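Local coordinates for hypothetical protein EF0647 (Enterococcus faecalis, PDB 1Z7U) that is a putative transcriptional regulator of the HxlR type that probably binds DNA through a winged helix-turn-helix domain, at residues D7-T10 and S11-A15; A88-D91 and A92-L96; G47-Q50 and R51-T54; M28-L31 and F32-T35; F71-L74 and P75-E79. All coordinates share one frame; numbering follows the deposited sequence. Where two conformers were deposited one is given.

Interaction 1: D7-T10 and S11-A15; sequences DKQT and SINLA
The first turns of helix 8-17, started by D7 in the N-cap position, bring D7-T10 and S11-A15 together. S11 closes back on the cap residue twice: its backbone N reaches D7 O at 3.2 Å, and its OG makes a second hydrogen bond to D7 O, also at 3.2 Å. The hydroxyl stands well above the plane of that carbonyl, whereas the amide is tilted from the plane by less. With chi1 at 65°, S11 OG sits between its own backbone N and carbonyl carbon, a position from which it can turn back toward the start of the helix. D7 itself caps the turn through a side-chain bond from T10 N to D7 OD2, although the placement of that oxygen is uncertain.

The ladder continues: I12 N donates to K8 O at 2.8 Å, N13 N to Q9 O at 2.9 Å and L14 N to T10 O at 3.0 Å. Alongside the first of these rungs, the end of the I12 side chain lies against the aliphatic part of K8, with I12 CD1 3.6 Å from K8 CG, and the two chains run at a slant to one another. The stem of K8 rests on I12 one turn on, while its ammonium group is carried beyond the helix to form a salt bridge with D29 of the second subunit.

Helix 8-17 lies against that second subunit along this side: K8 packs on its Y90, I12 on its L96 and A15 on its G100, all residues of the partner's helix 84-110.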
loop_
_atom_site.group_PDB
_atom_site.type_symbol
_atom_site.label_atom_id
_atom_site.label_comp_id
_atom_site.label_asym_id
_atom_site.label_seq_id
_atom_site.Cartn_x
_atom_site.Cartn_y
_atom_site.Cartn_z
ATOM N N ASP A 7 11.048 -5.299 -9.378
ATOM C CA ASP A 7 9.953 -4.586 -10.027
ATOM C C ASP A 7 8.878 -4.165 -9.007
ATOM O O ASP A 7 8.176 -5.002 -8.438
ATOM C CB ASP A 7 9.330 -5.413 -11.146
ATOM C CG ASP A 7 8.236 -4.653 -11.869
ATOM O OD1 ASP A 7 8.524 -3.558 -12.396
ATOM O OD2 ASP A 7 7.082 -5.118 -11.899
ATOM N N LYS A 8 8.758 -2.863 -8.796
ATOM C CA LYS A 8 7.875 -2.315 -7.780
ATOM C C LYS A 8 6.371 -2.600 -7.975
ATOM O O LYS A 8 5.679 -2.956 -7.019
ATOM C CB LYS A 8 8.137 -0.821 -7.625
ATOM C CG LYS A 8 7.439 -0.225 -6.422
ATOM C CD LYS A 8 7.919 1.165 -6.111
ATOM C CE LYS A 8 9.052 1.115 -5.128
ATOM N NZ LYS A 8 9.450 2.491 -4.788
ATOM N N GLN A 9 5.885 -2.441 -9.206
ATOM C CA GLN A 9 4.472 -2.644 -9.518
ATOM C C GLN A 9 4.051 -4.099 -9.277
ATOM O O GLN A 9 3.062 -4.361 -8.584
ATOM C CB GLN A 9 4.174 -2.199 -10.958
ATOM C CG GLN A 9 2.729 -2.407 -11.419
ATOM C CD GLN A 9 1.774 -1.347 -10.887
ATOM O OE1 GLN A 9 1.016 -1.595 -9.949
ATOM N NE2 GLN A 9 1.803 -0.160 -11.491
ATOM N N THR A 10 4.817 -5.034 -9.837
ATOM C CA THR A 10 4.580 -6.471 -9.645
ATOM C C THR A 10 4.537 -6.843 -8.166
ATOM O O THR A 10 3.644 -7.575 -7.742
ATOM C CB THR A 10 5.650 -7.324 -10.386
ATOM O OG1 THR A 10 5.694 -6.914 -11.755
ATOM C CG2 THR A 10 5.344 -8.824 -10.326
ATOM N N SER A 11 5.479 -6.336 -7.374
ATOM C CA SER A 11 5.482 -6.700 -5.973
ATOM C C SER A 11 4.503 -5.934 -5.074
ATOM O O SER A 11 4.014 -6.499 -4.097
ATOM C CB SER A 11 6.885 -6.866 -5.388
ATOM O OG SER A 11 7.600 -5.689 -5.379
ATOM N N ILE A 12 4.175 -4.687 -5.423
ATOM C CA ILE A 12 3.000 -4.045 -4.832
ATOM C C ILE A 12 1.718 -4.872 -5.088
ATOM O O ILE A 12 0.984 -5.202 -4.146
ATOM C CB ILE A 12 2.836 -2.578 -5.281
ATOM C CG1 ILE A 12 3.859 -1.704 -4.537
ATOM C CG2 ILE A 12 1.417 -2.093 -5.024
ATOM C CD1 ILE A 12 4.115 -0.337 -5.164
ATOM N N ASN A 13 1.470 -5.224 -6.348
ATOM C CA ASN A 13 0.314 -6.035 -6.721
ATOM C C ASN A 13 0.230 -7.369 -5.983
ATOM O O ASN A 13 -0.825 -7.749 -5.514
ATOM C CB ASN A 13 0.310 -6.281 -8.234
ATOM C CG ASN A 13 -0.119 -5.059 -9.026
ATOM O OD1 ASN A 13 -0.589 -4.065 -8.464
ATOM N ND2 ASN A 13 0.023 -5.133 -10.342
ATOM N N LEU A 14 1.352 -8.069 -5.885
ATOM C CA LEU A 14 1.423 -9.365 -5.225
ATOM C C LEU A 14 1.106 -9.233 -3.740
ATOM O O LEU A 14 0.360 -10.032 -3.180
ATOM C CB LEU A 14 2.812 -9.972 -5.436
ATOM C CG LEU A 14 3.077 -11.474 -5.604
ATOM C CD1 LEU A 14 2.050 -12.211 -6.485
ATOM C CD2 LEU A 14 4.472 -11.621 -6.198
ATOM N N ALA A 15 1.655 -8.201 -3.117
ATOM C CA ALA A 15 1.372 -7.894 -1.717
ATOM C C ALA A 15 -0.119 -7.611 -1.475
ATOM O O ALA A 15 -0.713 -8.174 -0.553
ATOM C CB ALA A 15 2.248 -6.728 -1.241
#

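Interaction 2: A88-D91 and A92-L96; sequences ALYD and ALSSL
Residues A88-D91 and A92-L96 form one uninterrupted piece of helix 84-110, in which A92 N, L93 N, S94 N and S95 N each donate to the carbonyl four residues earlier, the bond from L93 N to L89 O being 2.9 Å. The carbonyl of Y90 is gripped twice. S94 N donates to Y90 O at 2.9 Å, and S94 OG donates to the same Y90 O at 3.1 Å; the two donors approach from opposite faces of the carbonyl plane. A chi1 of -68° sets S94 OG anti to its own carbonyl carbon, which turns the hydroxyl back along the helix to Y90.

The same hydroxyl also lies by the tyrosine ring, with S94 OG 3.3 Å from Y90 CE2 in an oblique approach. Its further polar partner is N2 of the second subunit, so this serine joins a turn of its own helix to the N-terminal arm of the other chain. One side of the helix is apolar: L89 CD1 comes to 4.2 Å from L93 CG, a loose contact between leucines one turn apart. L93 CG also rests 3.4 Å from L89 O, beside the backbone bond that links these two residues.

Y90 and L93 turn to helix 24-33 of their own chain, where the ring of Y90 stacks with that of F32 and L93 packs on L25 and M28. Across the dimer, L89 meets L96 of the second subunit and A92 meets its S95, so helix 84-110 packs on helix 24-33 on one side and meets its counterpart on another.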
loop_
_atom_site.group_PDB
_atom_site.type_symbol
_atom_site.label_atom_id
_atom_site.label_comp_id
_atom_site.label_asym_id
_atom_site.label_seq_id
_atom_site.Cartn_x
_atom_site.Cartn_y
_atom_site.Cartn_z
ATOM N N ALA A 88 4.011 -6.892 9.838
ATOM C CA ALA A 88 4.692 -5.992 8.916
ATOM C C ALA A 88 3.734 -5.432 7.855
ATOM O O ALA A 88 3.800 -4.248 7.550
ATOM C CB ALA A 88 5.907 -6.672 8.259
ATOM N N LEU A 89 2.838 -6.274 7.319
ATOM C CA LEU A 89 1.861 -5.817 6.312
ATOM C C LEU A 89 0.812 -4.912 6.948
ATOM O O LEU A 89 0.411 -3.897 6.366
ATOM C CB LEU A 89 1.196 -6.990 5.595
ATOM C CG LEU A 89 0.263 -6.685 4.400
ATOM C CD1 LEU A 89 0.905 -5.807 3.316
ATOM C CD2 LEU A 89 -0.175 -7.999 3.787
ATOM N N TYR A 90 0.386 -5.267 8.159
ATOM C CA TYR A 90 -0.479 -4.393 8.930
ATOM C C TYR A 90 0.087 -2.974 9.012
ATOM O O TYR A 90 -0.639 -2.016 8.791
ATOM C CB TYR A 90 -0.748 -4.953 10.332
ATOM C CG TYR A 90 -1.637 -4.039 11.139
ATOM C CD1 TYR A 90 -3.009 -4.211 11.153
ATOM C CD2 TYR A 90 -1.097 -2.966 11.854
ATOM C CE1 TYR A 90 -3.830 -3.346 11.875
ATOM C CE2 TYR A 90 -1.898 -2.108 12.565
ATOM C CZ TYR A 90 -3.264 -2.311 12.581
ATOM O OH TYR A 90 -4.067 -1.457 13.310
ATOM N N ASP A 91 1.376 -2.853 9.330
ATOM C CA ASP A 91 2.077 -1.562 9.424
ATOM C C ASP A 91 2.171 -0.792 8.105
ATOM O O ASP A 91 2.002 0.429 8.091
ATOM C CB ASP A 91 3.492 -1.765 9.969
ATOM C CG ASP A 91 3.517 -2.108 11.460
ATOM O OD1 ASP A 91 2.473 -1.980 12.156
ATOM O OD2 ASP A 91 4.616 -2.489 11.940
ATOM N N ALA A 92 2.465 -1.501 7.013
ATOM C CA ALA A 92 2.490 -0.909 5.662
ATOM C C ALA A 92 1.116 -0.386 5.272
ATOM O O ALA A 92 0.998 0.703 4.717
ATOM C CB ALA A 92 2.986 -1.927 4.617
ATOM N N LEU A 93 0.081 -1.171 5.558
ATOM C CA LEU A 93 -1.297 -0.747 5.283
ATOM C C LEU A 93 -1.755 0.432 6.143
ATOM O O LEU A 93 -2.503 1.296 5.657
ATOM C CB LEU A 93 -2.272 -1.922 5.395
ATOM C CG LEU A 93 -2.140 -3.037 4.344
ATOM C CD1 LEU A 93 -3.190 -4.117 4.580
ATOM C CD2 LEU A 93 -2.244 -2.511 2.926
ATOM N N SER A 94 -1.314 0.467 7.406
ATOM C CA SER A 94 -1.628 1.593 8.306
ATOM C C SER A 94 -0.986 2.884 7.838
ATOM O O SER A 94 -1.589 3.937 7.959
ATOM C CB SER A 94 -1.190 1.322 9.751
ATOM O OG SER A 94 -1.964 0.296 10.315
ATOM N N SER A 95 0.233 2.796 7.309
ATOM C CA SER A 95 0.920 3.953 6.700
ATOM C C SER A 95 0.170 4.528 5.498
ATOM O O SER A 95 0.032 5.738 5.394
ATOM C CB SER A 95 2.338 3.577 6.288
ATOM O OG SER A 95 3.094 3.210 7.424
ATOM N N LEU A 96 -0.301 3.661 4.598
ATOM C CA LEU A 96 -1.161 4.051 3.475
ATOM C C LEU A 96 -2.484 4.626 3.951
ATOM O O LEU A 96 -2.995 5.618 3.412
ATOM C CB LEU A 96 -1.503 2.832 2.610
ATOM C CG LEU A 96 -0.485 2.285 1.632
ATOM C CD1 LEU A 96 -1.158 1.207 0.812
ATOM C CD2 LEU A 96 0.035 3.403 0.717
#

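Interaction 3: G47-Q50 and R51-T54; sequences GITQ and RVLT
A loop runs through G47-T49 and passes at Q50 into helix 50-63, whose first turns include R51-T54; L53 N donates to T49 O at 2.9 Å and T54 N to Q50 O at 3.0 Å. T49 is the N-cap. Its OG1, between the backbone N and the carbonyl carbon at a chi1 of 62°, accepts a long, weak bond of 3.4 Å from V52 N, and V52 CG2 touches the same oxygen.

Before the cap, I48 folds forward over the helix. I48 CG1 meets V52 CG1 at 3.8 Å, and I48 CD1 reaches L53 CB at 4.0 Å, so one extended side chain spans two residues of the first turn. Q50 bends at its second torsion and crosses T54 at about a right angle, its OE1 3.1 Å from T54 CG2. Its amide end is directed to helix 38-44, where Q50 NE2 bonds to N38.

The first turn therefore rests on the two backbone bonds and on I48 packing against V52 and L53, with W23 also on I48 and V52; the weak T49 cap adds to these. The amide of Q50 provides a polar tie between the two successive helices, consistent with a helix-turn-helix arrangement.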
loop_
_atom_site.group_PDB
_atom_site.type_symbol
_atom_site.label_atom_id
_atom_site.label_comp_id
_atom_site.label_asym_id
_atom_site.label_seq_id
_atom_site.Cartn_x
_atom_site.Cartn_y
_atom_site.Cartn_z
ATOM N N GLY A 47 -22.132 -10.620 9.962
ATOM C CA GLY A 47 -22.653 -11.075 8.681
ATOM C C GLY A 47 -21.736 -12.005 7.916
ATOM O O GLY A 47 -22.068 -12.422 6.803
ATOM N N ILE A 48 -20.574 -12.310 8.493
ATOM C CA ILE A 48 -19.679 -13.319 7.936
ATOM C C ILE A 48 -20.182 -14.698 8.347
ATOM O O ILE A 48 -20.579 -14.913 9.497
ATOM C CB ILE A 48 -18.189 -13.127 8.379
ATOM C CG1 ILE A 48 -17.241 -13.844 7.402
ATOM C CG2 ILE A 48 -17.971 -13.596 9.814
ATOM C CD1 ILE A 48 -15.763 -13.524 7.591
ATOM N N THR A 49 -20.177 -15.618 7.394
ATOM C CA THR A 49 -20.554 -16.990 7.661
ATOM C C THR A 49 -19.291 -17.771 7.996
ATOM O O THR A 49 -18.187 -17.331 7.669
ATOM C CB THR A 49 -21.290 -17.615 6.456
ATOM O OG1 THR A 49 -20.421 -17.634 5.318
ATOM C CG2 THR A 49 -22.558 -16.815 6.108
ATOM N N GLN A 50 -19.453 -18.917 8.659
ATOM C CA GLN A 50 -18.328 -19.768 9.037
ATOM C C GLN A 50 -17.551 -20.271 7.824
ATOM O O GLN A 50 -16.326 -20.453 7.882
ATOM C CB GLN A 50 -18.821 -20.956 9.861
ATOM C CG GLN A 50 -17.704 -21.868 10.355
ATOM C CD GLN A 50 -16.737 -21.153 11.286
ATOM O OE1 GLN A 50 -15.593 -20.885 10.925
ATOM N NE2 GLN A 50 -17.202 -20.826 12.479
ATOM N N ARG A 51 -18.276 -20.507 6.733
ATOM C CA ARG A 51 -17.676 -20.966 5.484
ATOM C C ARG A 51 -16.737 -19.883 4.926
ATOM O O ARG A 51 -15.585 -20.161 4.594
ATOM C CB ARG A 51 -18.772 -21.323 4.484
ATOM C CG ARG A 51 -18.335 -22.288 3.390
ATOM C CD ARG A 51 -19.549 -22.808 2.614
ATOM N NE ARG A 51 -20.246 -23.887 3.320
ATOM C CZ ARG A 51 -21.488 -24.290 3.045
ATOM N NH1 ARG A 51 -22.200 -23.702 2.082
ATOM N NH2 ARG A 51 -22.027 -25.275 3.747
ATOM N N VAL A 52 -17.235 -18.649 4.858
ATOM C CA VAL A 52 -16.414 -17.508 4.427
ATOM C C VAL A 52 -15.217 -17.273 5.368
ATOM O O VAL A 52 -14.087 -17.148 4.905
ATOM C CB VAL A 52 -17.270 -16.232 4.184
ATOM C CG1 VAL A 52 -16.396 -15.017 3.919
ATOM C CG2 VAL A 52 -18.210 -16.460 3.006
ATOM N N LEU A 53 -15.457 -17.289 6.678
ATOM C CA LEU A 53 -14.392 -17.123 7.675
ATOM C C LEU A 53 -13.231 -18.109 7.540
ATOM O O LEU A 53 -12.075 -17.686 7.415
ATOM C CB LEU A 53 -14.957 -17.152 9.096
ATOM C CG LEU A 53 -14.008 -16.952 10.286
ATOM C CD1 LEU A 53 -13.253 -15.608 10.234
ATOM C CD2 LEU A 53 -14.779 -17.081 11.578
ATOM N N THR A 54 -13.519 -19.412 7.571
ATOM C CA THR A 54 -12.446 -20.408 7.474
ATOM C C THR A 54 -11.702 -20.278 6.141
ATOM O O THR A 54 -10.469 -20.398 6.101
ATOM C CB THR A 54 -12.935 -21.875 7.697
ATOM O OG1 THR A 54 -14.013 -22.173 6.802
ATOM C CG2 THR A 54 -13.408 -22.078 9.121
#

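Interaction 4: M28-L31 and F32-T35; sequences MDEL and FQGT
M28 opens the last turns of helix 24-33 by accepting from F32 N at its carbonyl O, 2.8 Å away; this residue is selenomethionine in the crystal. D29 follows with a weaker rung, Q33 N standing 3.5 Å from D29 O, a sign that the helix is loosening toward its end. The carboxylate of D29 is engaged elsewhere, by K8 of the second subunit.

E30 meets Q33, which was modelled in two conformers, and what follows holds for one of them. The E30 chain bends at the second torsion and lies side by side with that of Q33, both pointing the same way, and E30 OE1 comes to 2.6 Å from Q33 NE2. The carboxylate and amide planes are steeply turned, 75° apart.

L31 ends the segment with a shorter-range bond: G34 N donates to L31 O at 3.1 Å, from well above the carbonyl plane, three residues on instead of four. G34 has positive phi (151°) and there the chain leaves the helical path, leading into T35.

This part of helix 24-33 packs on several elements of its own chain. L31 lies on Y80 and L82 of strand 77-82, T35 touches T81 of the same strand, and on another side E30 touches L41 and A44 of helix 38-44.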
loop_
_atom_site.group_PDB
_atom_site.type_symbol
_atom_site.label_atom_id
_atom_site.label_comp_id
_atom_site.label_asym_id
_atom_site.label_seq_id
_atom_site.Cartn_x
_atom_site.Cartn_y
_atom_site.Cartn_z
HETATM N N MSE A 28 -7.576 -9.017 9.721
HETATM C CA MSE A 28 -6.287 -8.509 10.148
HETATM C C MSE A 28 -6.404 -7.489 11.294
HETATM O O MSE A 28 -5.599 -7.529 12.237
HETATM C CB MSE A 28 -5.539 -7.920 8.947
HETATM C CG MSE A 28 -4.264 -7.187 9.296
HETATM SE SE MSE A 28 -3.175 -6.731 7.722
HETATM C CE MSE A 28 -2.295 -8.520 7.457
ATOM N N ASP A 29 -7.391 -6.587 11.201
ATOM C CA ASP A 29 -7.692 -5.626 12.272
ATOM C C ASP A 29 -8.009 -6.343 13.587
ATOM O O ASP A 29 -7.523 -5.948 14.644
ATOM C CB ASP A 29 -8.871 -4.723 11.901
ATOM C CG ASP A 29 -8.466 -3.502 11.073
ATOM O OD1 ASP A 29 -7.274 -3.157 11.010
ATOM O OD2 ASP A 29 -9.367 -2.872 10.476
ATOM N N GLU A 30 -8.810 -7.405 13.509
ATOM C CA GLU A 30 -9.175 -8.195 14.696
ATOM C C GLU A 30 -7.980 -8.915 15.289
ATOM O O GLU A 30 -7.811 -8.940 16.495
ATOM C CB GLU A 30 -10.273 -9.213 14.377
ATOM C CG GLU A 30 -11.638 -8.601 14.103
ATOM C CD GLU A 30 -12.158 -7.775 15.273
ATOM O OE1 GLU A 30 -11.931 -8.191 16.434
ATOM O OE2 GLU A 30 -12.784 -6.713 15.031
ATOM N N LEU A 31 -7.144 -9.490 14.434
ATOM C CA LEU A 31 -5.964 -10.213 14.900
ATOM C C LEU A 31 -4.874 -9.294 15.425
ATOM O O LEU A 31 -4.110 -9.671 16.318
ATOM C CB LEU A 31 -5.424 -11.140 13.807
ATOM C CG LEU A 31 -6.392 -12.226 13.331
ATOM C CD1 LEU A 31 -5.751 -13.112 12.272
ATOM C CD2 LEU A 31 -6.904 -13.072 14.490
ATOM N N PHE A 32 -4.786 -8.090 14.867
ATOM C CA PHE A 32 -3.836 -7.109 15.384
ATOM C C PHE A 32 -4.097 -6.761 16.862
ATOM O O PHE A 32 -3.150 -6.570 17.622
ATOM C CB PHE A 32 -3.793 -5.839 14.531
ATOM C CG PHE A 32 -2.808 -4.818 15.031
ATOM C CD1 PHE A 32 -1.468 -4.926 14.719
ATOM C CD2 PHE A 32 -3.228 -3.763 15.829
ATOM C CE1 PHE A 32 -0.551 -3.986 15.183
ATOM C CE2 PHE A 32 -2.336 -2.826 16.301
ATOM C CZ PHE A 32 -0.986 -2.936 15.981
ATOM N N GLN A 33 -5.350 -6.652 17.289
ATOM C CA GLN A 33 -5.585 -6.354 18.712
ATOM C C GLN A 33 -5.111 -7.476 19.653
ATOM O O GLN A 33 -4.848 -7.237 20.837
ATOM C CB GLN A 33 -7.034 -5.926 19.007
ATOM C CG GLN A 33 -8.142 -6.760 18.387
ATOM C CD GLN A 33 -9.526 -6.128 18.553
ATOM O OE1 GLN A 33 -9.659 -5.001 19.037
ATOM N NE2 GLN A 33 -10.562 -6.856 18.141
ATOM N N GLY A 34 -4.961 -8.681 19.106
ATOM C CA GLY A 34 -4.638 -9.856 19.918
ATOM C C GLY A 34 -5.151 -11.187 19.391
ATOM O O GLY A 34 -6.015 -11.238 18.506
ATOM N N THR A 35 -4.614 -12.268 19.962
ATOM C CA THR A 35 -5.015 -13.636 19.631
ATOM C C THR A 35 -6.538 -13.827 19.660
ATOM O O THR A 35 -7.223 -13.278 20.520
ATOM C CB THR A 35 -4.314 -14.646 20.559
ATOM O OG1 THR A 35 -4.500 -15.966 20.044
ATOM C CG2 THR A 35 -4.841 -14.561 22.025
#

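Interaction 5: F71-L74 and P75-E79; sequences FNEL and PPRVE
R77 faces F71 across the end of the antiparallel hairpin, the wing of this winged helix-turn-helix domain, and its side chain runs outward over the turn. R77 CB and CD both lie near E73 OE2, at 3.7 Å and 3.8 Å. At the third torsion (56°) the chain bends, and NE donates to E73 OE2 at 3.1 Å. CZ then sits over the F71 ring, 4.0 Å from its centroid, with the guanidinium nearly flat on it, planes 24° apart: a cation-pi stack. R77 NH2 lies over the ring face toward its rim, 3.4 Å from F71 CD2, and donates to E73 OE1 at 2.8 Å; E73 is thus held side-on by two nitrogens, both carboxylate oxygens lying close to the guanidinium plane. NH1 donates to E79 OE2 at 2.9 Å, while E79 OE1 is hydrogen-bonded to T35.

The backbone pairs the same residues, F71 N donating to R77 O at 2.6 Å and R77 N returning a longer bond to F71 O. A water bridges E73 OE2 and P75 O beside the cis L74-P75 peptide bond.

The guanidinium thus serves two carboxylates and one aromatic face, which fixes its rotation and should offset part of the negative charge gathered here.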
loop_
_atom_site.group_PDB
_atom_site.type_symbol
_atom_site.label_atom_id
_atom_site.label_comp_id
_atom_site.label_asym_id
_atom_site.label_seq_id
_atom_site.Cartn_x
_atom_site.Cartn_y
_atom_site.Cartn_z
ATOM N N PHE A 71 -4.256 -26.039 20.541
ATOM C CA PHE A 71 -3.846 -26.428 21.884
ATOM C C PHE A 71 -4.468 -27.788 22.235
ATOM O O PHE A 71 -5.690 -27.955 22.142
ATOM C CB PHE A 71 -4.252 -25.353 22.896
ATOM C CG PHE A 71 -3.522 -24.048 22.726
ATOM C CD1 PHE A 71 -3.903 -23.139 21.738
ATOM C CD2 PHE A 71 -2.453 -23.720 23.563
ATOM C CE1 PHE A 71 -3.220 -21.928 21.580
ATOM C CE2 PHE A 71 -1.765 -22.501 23.420
ATOM C CZ PHE A 71 -2.151 -21.605 22.429
ATOM N N ASN A 72 -3.639 -28.769 22.600
ATOM C CA ASN A 72 -4.145 -30.101 22.980
ATOM C C ASN A 72 -4.824 -30.109 24.365
ATOM O O ASN A 72 -4.338 -30.738 25.306
ATOM C CB ASN A 72 -3.038 -31.170 22.897
ATOM C CG ASN A 72 -2.917 -31.818 21.506
ATOM O OD1 ASN A 72 -3.871 -31.874 20.729
ATOM N ND2 ASN A 72 -1.731 -32.330 21.207
ATOM N N GLU A 73 -5.951 -29.401 24.460
ATOM C CA GLU A 73 -6.743 -29.250 25.689
ATOM C C GLU A 73 -8.032 -30.067 25.656
ATOM O O GLU A 73 -8.301 -30.787 24.693
ATOM C CB GLU A 73 -7.086 -27.777 25.936
ATOM C CG GLU A 73 -5.900 -26.912 26.336
ATOM C CD GLU A 73 -6.226 -25.426 26.387
ATOM O OE1 GLU A 73 -5.280 -24.639 26.568
ATOM O OE2 GLU A 73 -7.407 -25.038 26.249
ATOM N N LEU A 74 -8.831 -29.925 26.710
ATOM C CA LEU A 74 -10.083 -30.649 26.860
ATOM C C LEU A 74 -11.288 -29.693 26.944
ATOM O O LEU A 74 -11.672 -29.269 28.043
ATOM C CB LEU A 74 -10.024 -31.549 28.112
ATOM C CG LEU A 74 -9.400 -32.956 28.118
ATOM C CD1 LEU A 74 -8.286 -33.185 27.098
ATOM C CD2 LEU A 74 -8.911 -33.302 29.510
ATOM N N PRO A 75 -11.904 -29.356 25.788
ATOM C CA PRO A 75 -11.579 -29.775 24.423
ATOM C C PRO A 75 -10.495 -28.902 23.771
ATOM O O PRO A 75 -10.137 -27.858 24.332
ATOM C CB PRO A 75 -12.910 -29.612 23.697
ATOM C CG PRO A 75 -13.595 -28.498 24.390
ATOM C CD PRO A 75 -13.081 -28.464 25.815
ATOM N N PRO A 76 -9.963 -29.324 22.598
ATOM C CA PRO A 76 -8.913 -28.528 21.962
ATOM C C PRO A 76 -9.354 -27.088 21.695
ATOM O O PRO A 76 -10.532 -26.811 21.494
ATOM C CB PRO A 76 -8.651 -29.266 20.643
ATOM C CG PRO A 76 -9.089 -30.634 20.891
ATOM C CD PRO A 76 -10.272 -30.522 21.802
ATOM N N ARG A 77 -8.387 -26.187 21.724
ATOM C CA ARG A 77 -8.638 -24.780 21.530
ATOM C C ARG A 77 -7.689 -24.315 20.429
ATOM O O ARG A 77 -6.516 -24.690 20.418
ATOM C CB ARG A 77 -8.414 -24.046 22.852
ATOM C CG ARG A 77 -8.481 -22.530 22.792
ATOM C CD ARG A 77 -8.272 -21.938 24.178
ATOM N NE ARG A 77 -7.009 -22.368 24.784
ATOM C CZ ARG A 77 -5.915 -21.618 24.855
ATOM N NH1 ARG A 77 -5.907 -20.387 24.341
ATOM N NH2 ARG A 77 -4.822 -22.098 25.434
ATOM N N VAL A 78 -8.222 -23.550 19.478
ATOM C CA VAL A 78 -7.451 -23.097 18.315
ATOM C C VAL A 78 -7.341 -21.573 18.338
ATOM O O VAL A 78 -8.364 -20.886 18.350
ATOM C CB VAL A 78 -8.086 -23.586 16.973
ATOM C CG1 VAL A 78 -7.271 -23.093 15.764
ATOM C CG2 VAL A 78 -8.201 -25.114 16.954
ATOM N N GLU A 79 -6.100 -21.079 18.372
ATOM C CA GLU A 79 -5.776 -19.646 18.387
ATOM C C GLU A 79 -5.308 -19.151 17.015
ATOM O O GLU A 79 -4.459 -19.782 16.369
ATOM C CB GLU A 79 -4.656 -19.346 19.402
ATOM C CG GLU A 79 -5.091 -19.038 20.850
ATOM C CD GLU A 79 -3.940 -18.481 21.725
ATOM O OE1 GLU A 79 -2.931 -17.967 21.170
ATOM O OE2 GLU A 79 -4.053 -18.545 22.976
HETATM O O HOH W 1 -10.039 -25.552 26.061
#

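Interactions 1, 2 and 4 come together around the dimer interface. Interactions 1 and 2 both meet the second subunit, and interaction 1 reaches interaction 4 across the dimer. Within one chain, interactions 1 and 2 do not touch, their nearest atoms being about 4 Å apart, whereas interactions 2 and 4 are in direct contact: Y90 CD2 lies 3.5 Å from F32 CD1. Interaction 4 also reaches the wing, since T35 OG1 and E79 OE1 are 2.8 Å apart, a probable hydrogen bond to interaction 5. Interaction 3 stands apart, its nearest atoms about 8 Å from those of interaction 4. The centres of interactions 1 and 5 are about 38 Å apart, on opposite sides of the chain's centre.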